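Local coordinates for protein beta-xylanase (Roseburia intestinalis L1-82, PDB 6SGF) that binds xylan through this carbohydrate-binding module of family 86, one domain of a larger multidomain enzyme that probably cleaves the internal beta-1,4-xylosidic linkages of xylan, at residues S48-M51 against S52-N55; S89-T92 against E93-I96. All blocks are in the same frame, centred on the assembly; numbering follows the deposited sequence.

Contact 1: S48-M51 against S52-N55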
ATOM      1  N   SER B  48     -15.705   8.575  -4.122  1.00 34.78           N
ATOM      2  CA  SER B  48     -15.096   9.718  -4.773  1.00 38.34           C
ATOM      3  C   SER B  48     -14.748  10.776  -3.743  1.00 33.54           C
ATOM      4  O   SER B  48     -15.199  10.739  -2.599  1.00 29.63           O
ATOM      5  CB  SER B  48     -15.937  10.147  -5.964  1.00 39.36           C
ATOM      6  OG  SER B  48     -17.340   9.981  -5.703  1.00 53.54           O
ATOM      7  N   ILE B  49     -13.767  11.576  -4.119  1.00 34.79           N
ATOM      8  CA  ILE B  49     -13.152  12.621  -3.324  1.00 27.53           C
ATOM      9  C   ILE B  49     -13.333  13.887  -4.138  1.00 29.69           C
ATOM     10  O   ILE B  49     -13.090  13.881  -5.350  1.00 24.67           O
ATOM     11  CB  ILE B  49     -11.657  12.330  -3.095  1.00 24.29           C
ATOM     12  CG1 ILE B  49     -11.489  10.929  -2.491  1.00 25.61           C
ATOM     13  CG2 ILE B  49     -11.028  13.390  -2.271  1.00 25.87           C
ATOM     14  CD1 ILE B  49     -10.093  10.319  -2.658  1.00 31.49           C
ATOM     15  N   GLU B  50     -13.832  14.935  -3.500  1.00 29.56           N
ATOM     16  CA  GLU B  50     -14.027  16.193  -4.192  1.00 25.25           C
ATOM     17  C   GLU B  50     -12.694  16.735  -4.653  1.00 21.83           C
ATOM     18  O   GLU B  50     -11.738  16.863  -3.882  1.00 20.44           O
ATOM     19  CB  GLU B  50     -14.703  17.214  -3.281  1.00 28.56           C
ATOM     20  CG  GLU B  50     -16.135  16.882  -2.893  1.00 34.80           C
ATOM     21  CD  GLU B  50     -17.027  16.708  -4.087  1.00 40.89           C
ATOM     22  OE1 GLU B  50     -16.868  17.490  -5.055  1.00 43.32           O
ATOM     23  OE2 GLU B  50     -17.867  15.784  -4.066  1.00 49.28           O
ATOM     24  N   MET B  51     -12.664  17.139  -5.904  1.00 25.91           N
ATOM     25  CA  MET B  51     -11.434  17.682  -6.429  1.00 32.74           C
ATOM     26  C   MET B  51     -10.950  18.891  -5.629  1.00 23.68           C
ATOM     27  O   MET B  51      -9.742  19.017  -5.421  1.00 26.22           O
ATOM     28  CB  MET B  51     -11.618  18.096  -7.884  1.00 33.07           C
ATOM     29  CG  MET B  51     -10.478  18.977  -8.398  1.00 38.90           C
ATOM     30  SD  MET B  51      -9.189  17.793  -8.796  1.00 42.52           S
ATOM     31  CE  MET B  51      -9.725  17.299 -10.411  1.00 22.45           C
ATOM     32  N   SER B  52     -11.835  19.819  -5.233  1.00 28.99           N
ATOM     33  CA  SER B  52     -11.305  21.029  -4.591  1.00 38.02           C
ATOM     34  C   SER B  52     -10.612  20.722  -3.271  1.00 37.19           C
ATOM     35  O   SER B  52      -9.947  21.609  -2.719  1.00 31.86           O
ATOM     36  CB  SER B  52     -12.346  22.103  -4.284  1.00 37.80           C
ATOM     37  OG  SER B  52     -12.811  21.998  -2.918  1.00 49.70           O
ATOM     38  N   GLN B  53     -10.821  19.518  -2.693  1.00 25.14           N
ATOM     39  CA  GLN B  53     -10.208  19.183  -1.406  1.00 26.93           C
ATOM     40  C   GLN B  53      -8.811  18.579  -1.529  1.00 25.05           C
ATOM     41  O   GLN B  53      -8.154  18.367  -0.508  1.00 20.14           O
ATOM     42  CB  GLN B  53     -11.010  18.146  -0.580  1.00 34.23           C
ATOM     43  CG  GLN B  53     -12.485  18.362  -0.329  1.00 40.81           C
ATOM     44  CD  GLN B  53     -13.128  17.099   0.289  1.00 42.03           C
ATOM     45  OE1 GLN B  53     -13.667  17.133   1.395  1.00 41.82           O
ATOM     46  NE2 GLN B  53     -13.053  15.979  -0.436  1.00 38.62           N
ATOM     47  N   VAL B  54      -8.341  18.253  -2.731  1.00 18.48           N
ATOM     48  CA  VAL B  54      -7.144  17.430  -2.884  1.00 15.81           C
ATOM     49  C   VAL B  54      -5.948  18.301  -3.230  1.00 17.43           C
ATOM     50  O   VAL B  54      -5.987  19.076  -4.197  1.00 23.52           O
ATOM     51  CB  VAL B  54      -7.354  16.349  -3.961  1.00 19.81           C
ATOM     52  CG1 VAL B  54      -6.075  15.567  -4.183  1.00 22.94           C
ATOM     53  CG2 VAL B  54      -8.477  15.416  -3.557  1.00 20.33           C
ATOM     54  N   ASN B  55      -4.877  18.171  -2.452  1.00 15.72           N
ATOM     55  CA  ASN B  55      -3.650  18.873  -2.781  1.00 17.95           C
ATOM     56  C   ASN B  55      -2.765  18.065  -3.715  1.00 22.08           C
ATOM     57  O   ASN B  55      -2.188  18.616  -4.649  1.00 23.72           O
ATOM     58  CB  ASN B  55      -2.851  19.211  -1.522  1.00 22.45           C
ATOM     59  CG  ASN B  55      -1.755  20.191  -1.810  1.00 27.22           C
ATOM     60  OD1 ASN B  55      -2.012  21.270  -2.343  1.00 27.52           O
ATOM     61  ND2 ASN B  55      -0.522  19.820  -1.493  1.00 27.29           N
TER

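Contact 2: S89-T92 against E93-I96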
ATOM      1  N   SER B  89       9.692   8.684 -15.404  1.00 17.53           N
ATOM      2  CA  SER B  89      10.593   7.569 -15.163  1.00 13.98           C
ATOM      3  C   SER B  89      11.509   7.935 -14.000  1.00 15.15           C
ATOM      4  O   SER B  89      11.633   9.102 -13.621  1.00 15.03           O
ATOM      5  CB  SER B  89      11.436   7.194 -16.396  1.00 17.80           C
ATOM      6  OG  SER B  89      12.414   8.176 -16.667  1.00 33.42           O
ATOM      7  N   GLY B  90      12.095   6.898 -13.402  1.00 19.76           N
ATOM      8  CA  GLY B  90      13.177   7.056 -12.460  1.00 17.93           C
ATOM      9  C   GLY B  90      12.784   7.191 -11.005  1.00 17.00           C
ATOM     10  O   GLY B  90      13.668   7.426 -10.175  1.00 18.10           O
ATOM     11  N   GLN B  91      11.502   7.095 -10.669  1.00 15.32           N
ATOM     12  CA  GLN B  91      11.051   7.214  -9.289  1.00 16.40           C
ATOM     13  C   GLN B  91      10.115   6.057  -9.007  1.00 17.28           C
ATOM     14  O   GLN B  91       9.503   5.518  -9.922  1.00 18.35           O
ATOM     15  CB  GLN B  91      10.311   8.531  -9.031  1.00 20.22           C
ATOM     16  CG  GLN B  91      11.140   9.763  -9.405  1.00 25.31           C
ATOM     17  CD  GLN B  91      10.299  11.028  -9.556  1.00 36.83           C
ATOM     18  OE1 GLN B  91      10.645  11.936 -10.324  1.00 42.29           O
ATOM     19  NE2 GLN B  91       9.179  11.088  -8.832  1.00 32.07           N
ATOM     20  N   THR B  92       9.968   5.701  -7.735  1.00 15.29           N
ATOM     21  CA  THR B  92       8.925   4.734  -7.369  1.00 15.00           C
ATOM     22  C   THR B  92       7.674   5.413  -6.848  1.00 18.06           C
ATOM     23  O   THR B  92       6.666   4.729  -6.610  1.00 22.70           O
ATOM     24  CB  THR B  92       9.394   3.725  -6.308  1.00 25.98           C
ATOM     25  OG1 THR B  92       9.930   4.428  -5.194  1.00 20.59           O
ATOM     26  CG2 THR B  92      10.435   2.717  -6.878  1.00 23.22           C
ATOM     27  N   GLU B  93       7.712   6.734  -6.661  1.00 16.50           N
ATOM     28  CA  GLU B  93       6.541   7.524  -6.284  1.00 15.10           C
ATOM     29  C   GLU B  93       6.514   8.780  -7.132  1.00 21.50           C
ATOM     30  O   GLU B  93       7.514   9.506  -7.204  1.00 17.63           O
ATOM     31  CB  GLU B  93       6.581   7.871  -4.784  1.00 19.86           C
ATOM     32  CG  GLU B  93       6.517   6.623  -3.944  1.00 27.55           C
ATOM     33  CD  GLU B  93       6.075   6.846  -2.517  1.00 38.83           C
ATOM     34  OE1 GLU B  93       6.142   7.992  -2.036  1.00 41.01           O
ATOM     35  OE2 GLU B  93       5.652   5.849  -1.879  1.00 40.92           O
ATOM     36  N   TYR B  94       5.367   9.042  -7.750  1.00 15.41           N
ATOM     37  CA  TYR B  94       5.177  10.215  -8.585  1.00 16.02           C
ATOM     38  C   TYR B  94       3.965  10.986  -8.092  1.00 20.22           C
ATOM     39  O   TYR B  94       2.938  10.389  -7.790  1.00 14.71           O
ATOM     40  CB  TYR B  94       4.934   9.837 -10.045  1.00 14.74           C
ATOM     41  CG  TYR B  94       6.030   9.007 -10.694  1.00 14.39           C
ATOM     42  CD1 TYR B  94       7.140   9.622 -11.232  1.00 15.79           C
ATOM     43  CD2 TYR B  94       5.938   7.611 -10.795  1.00 15.74           C
ATOM     44  CE1 TYR B  94       8.136   8.896 -11.834  1.00 17.67           C
ATOM     45  CE2 TYR B  94       6.944   6.884 -11.383  1.00 13.00           C
ATOM     46  CZ  TYR B  94       8.040   7.544 -11.911  1.00 17.17           C
ATOM     47  OH  TYR B  94       9.055   6.880 -12.540  1.00 16.76           O
ATOM     48  N   THR B  95       4.045  12.319  -8.109  1.00 18.14           N
ATOM     49  CA  THR B  95       2.975  13.148  -7.569  1.00 20.52           C
ATOM     50  C   THR B  95       2.362  14.004  -8.664  1.00 28.70           C
ATOM     51  O   THR B  95       3.083  14.607  -9.467  1.00 24.60           O
ATOM     52  CB  THR B  95       3.496  14.034  -6.436  1.00 25.23           C
ATOM     53  OG1 THR B  95       3.845  13.209  -5.319  1.00 27.27           O
ATOM     54  CG2 THR B  95       2.448  15.013  -5.999  1.00 25.68           C
ATOM     55  N   ILE B  96       1.029  14.016  -8.720  1.00 20.46           N
ATOM     56  CA  ILE B  96       0.279  14.944  -9.558  1.00 19.54           C
ATOM     57  C   ILE B  96      -0.466  15.884  -8.619  1.00 22.81           C
ATOM     58  O   ILE B  96      -1.123  15.428  -7.678  1.00 16.47           O
ATOM     59  CB  ILE B  96      -0.714  14.218 -10.478  1.00 25.08           C
ATOM     60  CG1 ILE B  96       0.019  13.415 -11.550  1.00 33.10           C
ATOM     61  CG2 ILE B  96      -1.648  15.227 -11.153  1.00 26.61           C
ATOM     62  CD1 ILE B  96      -0.933  12.521 -12.323  1.00 29.52           C
TER
HETATM   63  O   HOH W   1       6.717  13.403  -8.696  1.00 26.90           O

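Contact 1: S48-M51 against S52-N55
A chi1 of 176° at Val54 turns CG1 away from the valine's backbone N and leaves CG2 beside that N, facing the CG2 methyl of Ile49, which itself lies opposite the isoleucine's own N. Ile49 CG2 and Val54 CG2 come within 3.5 Å of each other, the two side chains crossing at about a right angle. The contact closes a short 3-10 turn linking strand 40-50 of one sheet of the beta-sandwich to strand 54-62 of the other. Two successive i to i+3 backbone bonds shape the turn. Gln53 N donates to Glu50 O at 3.1 Å, and Val54 N donates to Met51 O, also at 3.1 Å but straighter, with an N-H...O angle of 172°.

On the solvent side of the turn, the aliphatic part of Gln53 runs past Glu50, its CG 3.9 Å from Glu50 CB, while the carboxylate of Glu50 bends away. On the buried side, Met51 packs on Asn74, Asn83 and Pro98, Ile49 rests on Phe128, and Val54 is covered by Ile104 and Leu130. The valine methyl also lies against the turn's own backbone, with Val54 CG2 3.6 Å from Glu50 O.

Contact 2: S89-T92 against E93-I96
Hydrogen bonds tie Gln91 to the strand that follows it at two points. Its backbone N donates to Tyr94 OH at 3.1 Å and nearly straight (164°), so the loop is held to the far end of the tyrosine; the same hydroxyl is also bonded to Gln64. Its side-chain NE2 donates to Glu93 O at 2.8 Å, with the carbonyl oxygen close to the plane of the amide and the donor tilted from the carbonyl plane. A water accepts a bond from Thr95 N, 2.9 Å away, and a weak, longer one from Gln91 NE2.

A CH-pi contact accompanies these bonds. CG of Gln91 stands anti to its carbonyl carbon (chi1 -56°) and the chain continues extended, which lays it across the tyrosine: CB sits over one ring face, 4.0 Å from the centroid of Tyr94, and the amide and ring planes are 31° apart.

Apolar packing completes the setting, for Tyr94 also touches Val61, Ile68, Leu70 and Leu88. Together these contacts are consistent with a tyrosine corner, in which Tyr94 OH takes the backbone N-H three residues earlier, at a crossing between the sheets of a beta-sandwich, here from strand 84-88 to strand 93-96.

Overall arrangement
Contacts 1 and 2 both lie where the chain passes between the two antiparallel sheets; their centres are about 20 Å apart and their nearest atoms about 5 Å, so the two do not touch. They converge on one sheet, since residues 52-55 lead into strand 54-62, the antiparallel neighbour of strand 93-96. Contact 1 is partly buried: its turn relies on main-chain bonds and aliphatic packing turned into the interior. Contact 2 is a surface contact in which a single buried aromatic reaches inward, while a polar side chain, a carbonyl and a water do the work outside. The side chain of Ser89 in contact 2 is about 12 Å from a bound xylose unit, and neither contact includes residues of the glycan pocket.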